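PDB 3LUL: 4-amino-4-deoxychorismate lyase from Legionella pneumophila, which is a class IV aminotransferase-family pyridoxal-phosphate protein with its cofactor covalently attached, assembled here from two subunits. Local coordinates for residues F17-L25 with I89-A100; F234-R244 with N256-L267. All blocks are in the same frame, centred on the assembly; numbering follows the deposited sequence. Where two conformers were deposited one is given.

Contact 1: F17-L25 with I89-A100; sequences FGIDDRIFL and ILSGGPASRGLA
Asp21 and Arg22 bind the end of strand 84-91 and the loop leaving it, a polar contact with an apolar flank that packs residues 17-25, just ahead of strand 28-36, on residues 89-100. One backbone bridge sets the register: Asp21 faces Pro94 with 4.1 Å between their CA atoms, and Arg22 N donates to Gly93 O at 2.9 Å. Asp21 sets its carboxylate against Ser91 and Gly93, where strand 84-91 ends. Its CG stands anti to the backbone N (chi1 -162°), which brings OD2 to Ser91 OG on the syn side, 2.9 Å away, while OD1 takes two backbone donors: Ile23 N on the anti side, closing an Asx turn, and Gly93 N at 3.0 Å from well above the carboxylate plane. The Arg22 side chain reaches farther along the loop. A bend at chi3 (46°) swings the guanidinium toward the loop's far end, where NH2 holds Leu99 O at 2.9 Å, nearly in the guanidinium plane; NH1 makes weak bonds to the carbonyls of Gly98 and Leu99 and donates to a water that also bonds Ser96 O. On the way, Arg22 CD rests 3.5 Å from Ala95 CB. NE forms a salt bridge with Glu27, so the guanidinium is held on several edges. The apolar part centres on Ile89 of the strand: its CG2 sits 3.6 Å from Ile23 CD1 and also meets Phe17 CZ at 3.8 Å. Phe17 O accepts a hydrogen bond from Ser16 OG of the second subunit, and the contact forms part of the dimer interface. Bonds from Asp21 near the start and Arg22 near the far end, with the backbone bridge, are consistent with a loop tied at two places, the carboxylate of Glu27 probably balancing the arginine's charge.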
loop_
_atom_site.group_PDB
_atom_site.type_symbol
_atom_site.label_atom_id
_atom_site.label_comp_id
_atom_site.label_asym_id
_atom_site.label_seq_id
_atom_site.Cartn_x
_atom_site.Cartn_y
_atom_site.Cartn_z
ATOM N N PHE B 17 5.976 -15.032 -7.642
ATOM C CA PHE B 17 4.521 -15.152 -7.578
ATOM C C PHE B 17 3.909 -14.970 -8.968
ATOM O O PHE B 17 4.392 -14.163 -9.751
ATOM C CB PHE B 17 3.970 -14.100 -6.628
ATOM C CG PHE B 17 4.518 -14.200 -5.220
ATOM C CD1 PHE B 17 4.095 -15.202 -4.362
ATOM C CD2 PHE B 17 5.450 -13.262 -4.752
ATOM C CE1 PHE B 17 4.586 -15.280 -3.068
ATOM C CE2 PHE B 17 5.924 -13.318 -3.463
ATOM C CZ PHE B 17 5.507 -14.341 -2.616
ATOM N N GLY B 18 2.843 -15.709 -9.269
ATOM C CA GLY B 18 2.230 -15.677 -10.599
ATOM C C GLY B 18 1.360 -14.422 -10.697
ATOM O O GLY B 18 0.995 -13.830 -9.688
ATOM N N ILE B 19 1.005 -14.039 -11.913
ATOM C CA ILE B 19 0.368 -12.735 -12.129
ATOM C C ILE B 19 -1.071 -12.705 -11.598
ATOM O O ILE B 19 -1.605 -11.650 -11.366
ATOM C CB ILE B 19 0.384 -12.368 -13.626
ATOM C CG1 ILE B 19 0.132 -10.862 -13.829
ATOM C CG2 ILE B 19 -0.590 -13.244 -14.388
ATOM C CD1 ILE B 19 1.154 -9.970 -13.135
ATOM N N ASP B 20 -1.676 -13.867 -11.403
ATOM C CA ASP B 20 -3.010 -13.978 -10.776
ATOM C C ASP B 20 -2.999 -13.948 -9.236
ATOM O O ASP B 20 -4.051 -14.126 -8.611
ATOM C CB ASP B 20 -3.705 -15.261 -11.253
ATOM C CG ASP B 20 -2.934 -16.546 -10.856
ATOM O OD1 ASP B 20 -1.731 -16.453 -10.494
ATOM O OD2 ASP B 20 -3.513 -17.661 -10.925
ATOM N N ASP B 21 -1.812 -13.771 -8.631
ATOM C CA ASP B 21 -1.670 -13.758 -7.175
ATOM C C ASP B 21 -2.187 -12.442 -6.598
ATOM O O ASP B 21 -1.970 -11.358 -7.157
ATOM C CB ASP B 21 -0.200 -14.001 -6.776
ATOM C CG ASP B 21 -0.044 -14.439 -5.334
ATOM O OD1 ASP B 21 -0.517 -13.704 -4.457
ATOM O OD2 ASP B 21 0.557 -15.509 -5.086
ATOM N N ARG B 22 -2.915 -12.534 -5.484
ATOM C CA ARG B 22 -3.503 -11.332 -4.891
ATOM C C ARG B 22 -2.442 -10.372 -4.299
ATOM O O ARG B 22 -2.754 -9.221 -3.992
ATOM C CB ARG B 22 -4.586 -11.695 -3.860
ATOM C CG ARG B 22 -5.777 -12.412 -4.481
ATOM C CD ARG B 22 -6.815 -12.792 -3.467
ATOM N NE ARG B 22 -7.131 -11.696 -2.541
ATOM C CZ ARG B 22 -7.929 -10.656 -2.827
ATOM N NH1 ARG B 22 -8.543 -10.529 -4.004
ATOM N NH2 ARG B 22 -8.140 -9.737 -1.907
ATOM N N ILE B 23 -1.185 -10.820 -4.180
ATOM C CA ILE B 23 -0.095 -9.932 -3.783
ATOM C C ILE B 23 -0.005 -8.719 -4.700
ATOM O O ILE B 23 0.434 -7.658 -4.256
ATOM C CB ILE B 23 1.270 -10.691 -3.650
ATOM C CG1 ILE B 23 2.332 -9.838 -2.942
ATOM C CG2 ILE B 23 1.840 -11.140 -4.995
ATOM C CD1 ILE B 23 3.529 -10.681 -2.435
ATOM N N PHE B 24 -0.441 -8.839 -5.970
ATOM C CA PHE B 24 -0.486 -7.680 -6.886
ATOM C C PHE B 24 -1.567 -6.623 -6.630
ATOM O O PHE B 24 -1.575 -5.592 -7.273
ATOM C CB PHE B 24 -0.484 -8.192 -8.346
ATOM C CG PHE B 24 0.813 -8.884 -8.710
ATOM C CD1 PHE B 24 1.972 -8.150 -8.837
ATOM C CD2 PHE B 24 0.905 -10.233 -8.808
ATOM C CE1 PHE B 24 3.190 -8.770 -9.132
ATOM C CE2 PHE B 24 2.115 -10.860 -9.128
ATOM C CZ PHE B 24 3.257 -10.117 -9.264
ATOM N N LEU B 25 -2.490 -6.911 -5.697
ATOM C CA LEU B 25 -3.475 -5.982 -5.173
ATOM C C LEU B 25 -3.033 -5.448 -3.802
ATOM O O LEU B 25 -3.726 -4.633 -3.150
ATOM C CB LEU B 25 -4.830 -6.714 -5.031
ATOM C CG LEU B 25 -5.398 -7.472 -6.233
ATOM C CD1 LEU B 25 -6.731 -8.148 -5.923
ATOM C CD2 LEU B 25 -5.552 -6.495 -7.373
ATOM N N ILE B 89 8.168 -13.652 2.358
ATOM C CA ILE B 89 7.008 -12.964 1.809
ATOM C C ILE B 89 5.863 -13.964 1.701
ATOM O O ILE B 89 6.044 -15.013 1.111
ATOM C CB ILE B 89 7.274 -12.349 0.408
ATOM C CG1 ILE B 89 8.496 -11.420 0.430
ATOM C CG2 ILE B 89 6.055 -11.556 -0.061
ATOM C CD1 ILE B 89 8.864 -10.882 -0.984
ATOM N N LEU B 90 4.713 -13.626 2.301
ATOM C CA LEU B 90 3.492 -14.453 2.281
ATOM C C LEU B 90 2.464 -13.708 1.438
ATOM O O LEU B 90 2.096 -12.567 1.760
ATOM C CB LEU B 90 2.922 -14.626 3.685
ATOM C CG LEU B 90 1.660 -15.467 3.841
ATOM C CD1 LEU B 90 1.969 -16.928 3.617
ATOM C CD2 LEU B 90 1.035 -15.245 5.235
ATOM N N SER B 91 2.037 -14.330 0.347
ATOM C CA SER B 91 1.029 -13.748 -0.540
ATOM C C SER B 91 -0.314 -14.357 -0.258
ATOM O O SER B 91 -0.401 -15.494 0.211
ATOM C CB SER B 91 1.358 -14.031 -1.995
ATOM O OG SER B 91 1.200 -15.398 -2.306
ATOM N N GLY B 92 -1.364 -13.609 -0.569
ATOM C CA GLY B 92 -2.740 -14.124 -0.464
ATOM C C GLY B 92 -2.968 -15.281 -1.420
ATOM O O GLY B 92 -3.802 -16.150 -1.181
ATOM N N GLY B 93 -2.205 -15.323 -2.504
ATOM C CA GLY B 93 -2.220 -16.456 -3.430
ATOM C C GLY B 93 -3.080 -16.247 -4.660
ATOM O O GLY B 93 -3.804 -15.241 -4.757
ATOM N N PRO B 94 -3.008 -17.207 -5.623
ATOM C CA PRO B 94 -3.852 -17.173 -6.804
ATOM C C PRO B 94 -5.302 -17.176 -6.416
ATOM O O PRO B 94 -5.696 -17.882 -5.495
ATOM C CB PRO B 94 -3.530 -18.483 -7.537
ATOM C CG PRO B 94 -2.230 -18.898 -7.065
ATOM C CD PRO B 94 -2.017 -18.300 -5.686
ATOM N N ALA B 95 -6.100 -16.402 -7.125
ATOM C CA ALA B 95 -7.519 -16.346 -6.838
ATOM C C ALA B 95 -8.227 -15.832 -8.054
ATOM O O ALA B 95 -7.592 -15.213 -8.922
ATOM C CB ALA B 95 -7.780 -15.414 -5.657
ATOM N N SER B 96 -9.539 -16.045 -8.098
ATOM C CA SER B 96 -10.379 -15.462 -9.142
ATOM C C SER B 96 -10.349 -13.958 -8.992
ATOM O O SER B 96 -10.049 -13.426 -7.901
ATOM C CB SER B 96 -11.835 -15.931 -9.034
ATOM O OG SER B 96 -12.003 -17.247 -9.500
ATOM N N ARG B 97 -10.670 -13.271 -10.073
ATOM C CA ARG B 97 -10.639 -11.822 -10.080
ATOM C C ARG B 97 -11.713 -11.237 -9.155
ATOM O O ARG B 97 -12.814 -11.761 -9.064
ATOM C CB ARG B 97 -10.830 -11.335 -11.511
ATOM C CG ARG B 97 -10.549 -9.898 -11.694
ATOM C CD ARG B 97 -10.911 -9.446 -13.109
ATOM N NE ARG B 97 -11.698 -8.215 -13.033
ATOM C CZ ARG B 97 -11.217 -7.007 -12.736
ATOM N NH1 ARG B 97 -9.920 -6.809 -12.492
ATOM N NH2 ARG B 97 -12.053 -5.979 -12.688
ATOM N N GLY B 98 -11.362 -10.152 -8.467
ATOM C CA GLY B 98 -12.281 -9.444 -7.593
ATOM C C GLY B 98 -11.556 -8.972 -6.357
ATOM O O GLY B 98 -10.764 -9.715 -5.773
ATOM N N LEU B 99 -11.834 -7.748 -5.938
ATOM C CA LEU B 99 -11.098 -7.150 -4.831
ATOM C C LEU B 99 -11.241 -7.952 -3.521
ATOM O O LEU B 99 -10.292 -8.034 -2.757
ATOM C CB LEU B 99 -11.543 -5.702 -4.623
ATOM C CG LEU B 99 -10.670 -4.773 -3.816
ATOM C CD1 LEU B 99 -9.330 -4.559 -4.527
ATOM C CD2 LEU B 99 -11.370 -3.413 -3.559
ATOM N N ALA B 100 -12.421 -8.543 -3.293
ATOM C CA ALA B 100 -12.730 -9.229 -2.026
ATOM C C ALA B 100 -12.756 -10.757 -2.158
ATOM O O ALA B 100 -13.265 -11.469 -1.273
ATOM C CB ALA B 100 -14.080 -8.743 -1.493
HETATM O O HOH W 1 -8.329 -11.730 -6.670
#

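Contact 2: F234-R244 with N256-L267; sequences FLTNSLQGIRR and NHPIIDKLIFLL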
loop_
_atom_site.group_PDB
_atom_site.type_symbol
_atom_site.label_atom_id
_atom_site.label_comp_id
_atom_site.label_asym_id
_atom_site.label_seq_id
_atom_site.Cartn_x
_atom_site.Cartn_y
_atom_site.Cartn_z
ATOM N N PHE B 234 17.058 7.497 18.987
ATOM C CA PHE B 234 17.590 6.327 18.204
ATOM C C PHE B 234 16.468 5.451 17.652
ATOM O O PHE B 234 15.314 5.536 18.066
ATOM C CB PHE B 234 18.609 5.504 19.025
ATOM C CG PHE B 234 18.017 4.714 20.172
ATOM C CD1 PHE B 234 17.458 3.458 19.959
ATOM C CD2 PHE B 234 18.004 5.238 21.464
ATOM C CE1 PHE B 234 16.944 2.724 21.024
ATOM C CE2 PHE B 234 17.477 4.513 22.543
ATOM C CZ PHE B 234 16.948 3.270 22.329
ATOM N N LEU B 235 16.812 4.628 16.676
ATOM C CA LEU B 235 15.829 3.787 15.978
ATOM C C LEU B 235 16.152 2.314 16.141
ATOM O O LEU B 235 17.293 1.967 16.389
ATOM C CB LEU B 235 15.860 4.102 14.504
ATOM C CG LEU B 235 15.750 5.581 14.123
ATOM C CD1 LEU B 235 15.962 5.753 12.604
ATOM C CD2 LEU B 235 14.414 6.147 14.558
ATOM N N THR B 236 15.155 1.455 15.956
ATOM C CA THR B 236 15.354 0.031 16.127
ATOM C C THR B 236 14.682 -0.733 14.988
ATOM O O THR B 236 13.570 -0.404 14.571
ATOM C CB THR B 236 14.779 -0.492 17.497
ATOM O OG1 THR B 236 13.352 -0.326 17.534
ATOM C CG2 THR B 236 15.384 0.250 18.724
ATOM N N ASN B 237 15.371 -1.757 14.505
ATOM C CA ASN B 237 14.783 -2.780 13.657
ATOM C C ASN B 237 15.655 -4.038 13.649
ATOM O O ASN B 237 16.748 -4.040 14.220
ATOM C CB ASN B 237 14.464 -2.269 12.245
ATOM C CG ASN B 237 15.695 -1.923 11.417
ATOM O OD1 ASN B 237 16.793 -2.413 11.661
ATOM N ND2 ASN B 237 15.496 -1.087 10.395
ATOM N N SER B 238 15.150 -5.108 13.046
ATOM C CA SER B 238 15.799 -6.425 13.182
ATOM C C SER B 238 17.098 -6.457 12.436
ATOM O O SER B 238 18.034 -7.065 12.899
ATOM C CB SER B 238 14.908 -7.552 12.624
ATOM O OG SER B 238 13.835 -7.802 13.467
ATOM N N LEU B 239 17.160 -5.809 11.272
ATOM C CA LEU B 239 18.379 -5.867 10.464
ATOM C C LEU B 239 19.496 -4.983 10.968
ATOM O O LEU B 239 20.667 -5.380 10.919
ATOM C CB LEU B 239 18.132 -5.572 8.985
ATOM C CG LEU B 239 17.229 -6.538 8.255
ATOM C CD1 LEU B 239 17.009 -6.033 6.802
ATOM C CD2 LEU B 239 17.783 -7.934 8.285
ATOM N N GLN B 240 19.158 -3.796 11.444
ATOM C CA GLN B 240 20.184 -2.838 11.845
ATOM C C GLN B 240 20.396 -2.757 13.355
ATOM O O GLN B 240 21.397 -2.226 13.772
ATOM C CB GLN B 240 19.877 -1.442 11.240
ATOM C CG GLN B 240 20.061 -1.360 9.694
ATOM C CD GLN B 240 21.529 -1.428 9.230
ATOM O OE1 GLN B 240 22.461 -0.976 9.946
ATOM N NE2 GLN B 240 21.746 -1.981 8.021
ATOM N N GLY B 241 19.488 -3.321 14.158
ATOM C CA GLY B 241 19.512 -3.170 15.594
ATOM C C GLY B 241 19.253 -1.713 15.914
ATOM O O GLY B 241 18.334 -1.094 15.362
ATOM N N ILE B 242 20.070 -1.156 16.785
ATOM C CA ILE B 242 19.923 0.220 17.190
ATOM C C ILE B 242 20.746 1.095 16.244
ATOM O O ILE B 242 21.948 0.819 16.001
ATOM C CB ILE B 242 20.378 0.414 18.667
ATOM C CG1 ILE B 242 19.348 -0.198 19.606
ATOM C CG2 ILE B 242 20.605 1.899 18.976
ATOM C CD1 ILE B 242 19.735 -0.198 21.077
ATOM N N ARG B 243 20.111 2.154 15.750
ATOM C CA ARG B 243 20.746 3.137 14.868
ATOM C C ARG B 243 20.600 4.493 15.545
ATOM O O ARG B 243 19.496 4.912 15.930
ATOM C CB ARG B 243 20.075 3.126 13.504
ATOM C CG ARG B 243 20.706 4.032 12.428
ATOM C CD ARG B 243 21.780 3.307 11.578
ATOM N NE ARG B 243 22.517 4.250 10.705
ATOM C CZ ARG B 243 22.279 4.466 9.404
ATOM N NH1 ARG B 243 21.295 3.836 8.764
ATOM N NH2 ARG B 243 23.005 5.360 8.729
ATOM N N ARG B 244 21.732 5.178 15.706
ATOM C CA ARG B 244 21.739 6.466 16.381
ATOM C C ARG B 244 21.223 7.523 15.435
ATOM O O ARG B 244 21.447 7.435 14.228
ATOM C CB ARG B 244 23.162 6.811 16.847
ATOM C CG ARG B 244 23.731 5.844 17.865
ATOM C CD ARG B 244 25.229 6.041 18.031
ATOM N NE ARG B 244 25.847 4.926 18.765
ATOM C CZ ARG B 244 26.033 4.846 20.090
ATOM N NH1 ARG B 244 25.682 5.831 20.909
ATOM N NH2 ARG B 244 26.608 3.761 20.609
ATOM N N ASN B 256 25.703 10.059 21.472
ATOM C CA ASN B 256 26.184 9.125 22.497
ATOM C C ASN B 256 25.358 9.193 23.775
ATOM O O ASN B 256 24.922 10.262 24.204
ATOM C CB ASN B 256 27.670 9.382 22.797
ATOM C CG ASN B 256 28.559 9.032 21.613
ATOM O OD1 ASN B 256 28.402 7.967 20.982
ATOM N ND2 ASN B 256 29.445 9.938 21.267
ATOM N N HIS B 257 25.143 8.026 24.365
ATOM C CA HIS B 257 24.515 7.906 25.664
ATOM C C HIS B 257 24.858 6.546 26.212
ATOM O O HIS B 257 24.813 5.567 25.485
ATOM C CB HIS B 257 22.994 8.091 25.575
ATOM C CG HIS B 257 22.355 8.480 26.871
ATOM N ND1 HIS B 257 22.186 7.597 27.921
ATOM C CD2 HIS B 257 21.893 9.673 27.308
ATOM C CE1 HIS B 257 21.609 8.226 28.929
ATOM N NE2 HIS B 257 21.420 9.487 28.580
ATOM N N PRO B 258 25.209 6.471 27.505
ATOM C CA PRO B 258 25.503 5.153 28.095
ATOM C C PRO B 258 24.361 4.139 27.996
ATOM O O PRO B 258 24.605 2.923 27.875
ATOM C CB PRO B 258 25.847 5.467 29.567
ATOM C CG PRO B 258 25.819 6.934 29.715
ATOM C CD PRO B 258 25.398 7.592 28.453
ATOM N N ILE B 259 23.117 4.625 28.031
ATOM C CA ILE B 259 21.960 3.754 27.890
ATOM C C ILE B 259 21.950 3.067 26.529
ATOM O O ILE B 259 21.701 1.876 26.434
ATOM C CB ILE B 259 20.650 4.529 28.133
ATOM C CG1 ILE B 259 20.548 4.917 29.629
ATOM C CG2 ILE B 259 19.390 3.734 27.662
ATOM C CD1 ILE B 259 19.231 5.683 30.017
ATOM N N ILE B 260 22.314 3.811 25.501
ATOM C CA ILE B 260 22.395 3.250 24.140
ATOM C C ILE B 260 23.485 2.164 24.073
ATOM O O ILE B 260 23.241 1.074 23.525
ATOM C CB ILE B 260 22.628 4.330 23.072
ATOM C CG1 ILE B 260 21.437 5.315 23.060
ATOM C CG2 ILE B 260 22.831 3.672 21.672
ATOM C CD1 ILE B 260 21.583 6.529 22.111
ATOM N N ASP B 261 24.660 2.414 24.643
ATOM C CA ASP B 261 25.702 1.373 24.635
ATOM C C ASP B 261 25.292 0.104 25.385
ATOM O O ASP B 261 25.553 -1.005 24.916
ATOM C CB ASP B 261 27.035 1.878 25.177
ATOM C CG ASP B 261 27.578 3.037 24.369
ATOM O OD1 ASP B 261 27.624 2.921 23.135
ATOM O OD2 ASP B 261 27.935 4.063 24.964
ATOM N N LYS B 262 24.625 0.276 26.514
ATOM C CA LYS B 262 24.102 -0.858 27.269
ATOM C C LYS B 262 23.077 -1.660 26.445
ATOM O O LYS B 262 23.127 -2.882 26.398
ATOM C CB LYS B 262 23.456 -0.402 28.586
ATOM C CG LYS B 262 22.941 -1.591 29.397
ATOM C CD LYS B 262 22.721 -1.296 30.870
ATOM C CE LYS B 262 22.438 -2.595 31.635
ATOM N NZ LYS B 262 22.146 -2.390 33.070
ATOM N N LEU B 263 22.130 -0.971 25.827
ATOM C CA LEU B 263 21.109 -1.648 25.026
ATOM C C LEU B 263 21.700 -2.376 23.803
ATOM O O LEU B 263 21.305 -3.506 23.517
ATOM C CB LEU B 263 20.003 -0.679 24.647
ATOM C CG LEU B 263 19.186 -0.185 25.851
ATOM C CD1 LEU B 263 18.188 0.831 25.358
ATOM C CD2 LEU B 263 18.494 -1.323 26.623
ATOM N N ILE B 264 22.681 -1.772 23.134
ATOM C CA ILE B 264 23.401 -2.451 22.048
ATOM C C ILE B 264 24.047 -3.752 22.547
ATOM O O ILE B 264 23.913 -4.833 21.910
ATOM C CB ILE B 264 24.490 -1.544 21.428
ATOM C CG1 ILE B 264 23.820 -0.443 20.611
ATOM C CG2 ILE B 264 25.481 -2.382 20.569
ATOM C CD1 ILE B 264 24.758 0.644 20.155
ATOM N N PHE B 265 24.685 -3.670 23.706
ATOM C CA PHE B 265 25.311 -4.843 24.282
ATOM C C PHE B 265 24.280 -5.932 24.531
ATOM O O PHE B 265 24.475 -7.077 24.118
ATOM C CB PHE B 265 26.080 -4.511 25.570
ATOM C CG PHE B 265 26.661 -5.741 26.245
ATOM C CD1 PHE B 265 25.903 -6.476 27.135
ATOM C CD2 PHE B 265 27.952 -6.162 25.970
ATOM C CE1 PHE B 265 26.417 -7.604 27.748
ATOM C CE2 PHE B 265 28.474 -7.293 26.591
ATOM C CZ PHE B 265 27.696 -8.010 27.475
ATOM N N LEU B 266 23.170 -5.574 25.178
ATOM C CA LEU B 266 22.157 -6.561 25.538
ATOM C C LEU B 266 21.494 -7.217 24.313
ATOM O O LEU B 266 21.346 -8.445 24.260
ATOM C CB LEU B 266 21.117 -5.933 26.466
ATOM C CG LEU B 266 21.622 -5.532 27.849
ATOM C CD1 LEU B 266 20.571 -4.735 28.586
ATOM C CD2 LEU B 266 22.068 -6.783 28.627
ATOM N N LEU B 267 21.140 -6.408 23.322
ATOM C CA LEU B 267 20.560 -6.949 22.085
ATOM C C LEU B 267 21.553 -7.901 21.430
ATOM O O LEU B 267 21.147 -8.928 20.924
ATOM C CB LEU B 267 20.151 -5.863 21.086
ATOM C CG LEU B 267 19.013 -4.926 21.504
ATOM C CD1 LEU B 267 18.919 -3.788 20.474
ATOM C CD2 LEU B 267 17.648 -5.615 21.676
HETATM O O HOH W 2 27.147 6.124 23.509
#
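Apolar packing joins Ile242 of strand 241-244 to helix 258-267, whose axis runs nearly antiparallel to the strand's (155°) at a closest approach of 8.8 Å. The branches of Ile242 divide the work. CD1 reaches Leu263 CB at 3.6 Å, CG1 meets Leu267 CD1 at 3.7 Å, and CG2, anti to the backbone N, turns to Ile260 CG2; Ile264 CG1 lies against CB. On the neighbouring strand, Phe234 brings ring atom CD2 to within 3.8 Å of Ile260 CG1, its CZ lying near Leu263 CD1. Phe181 meets the Phe234 ring with nearly parallel planes, and Leu206 of helix 201-212 touches both Phe234 and Leu263, continuing the hydrophobic layer.

Polar and charged contacts gather at the helix's first turn. Arg244, extended from CG to NE, lays one guanidinium face over Ile260 CG2 and forms a salt bridge from NH2 to Asp261 OD1 (2.8 Å). That bond lies in the guanidinium plane and meets the carboxylate on its syn side, tilted 30° out of the carboxylate plane; the two planes are turned 48° apart. NH1 donates to Val255 O and to a water 3.0 Å away, which also accepts from His257 N and donates to Asp261 OD2, linking both ends of the ion pair. His257 is the N-cap: its ND1 accepts from Ile259 N in the ring plane, at 3.1 Å.

Strands 232-237 and 241-248 form an antiparallel hairpin, and the C-terminal helix packs along one face of it. The arrangement is a helix-on-sheet layer in the larger, mixed-sheet part of this class IV aminotransferase fold.

Contacts 1 and 2 lie on opposite sides of the chain's centre, 38 Å apart between their own centres, and do not touch; their nearest atoms are about 12 Å apart. They follow one another along the chain and involve different sheets: contact 1 extends from the five-stranded sheet containing strand 84-91, contact 2 packs a helix on part of the larger mixed one. Contact 2 has a direct tie to the cofactor: Ser238, at the hairpin's turn, hydrogen-bonds to the phosphate of the pyridoxal-phosphate-modified lysine at position 141. Contact 1 reaches the dimer interface instead, where Phe24 meets Phe24 and Phe17 of the second subunit; Val143 is a neighbour of its Ile23.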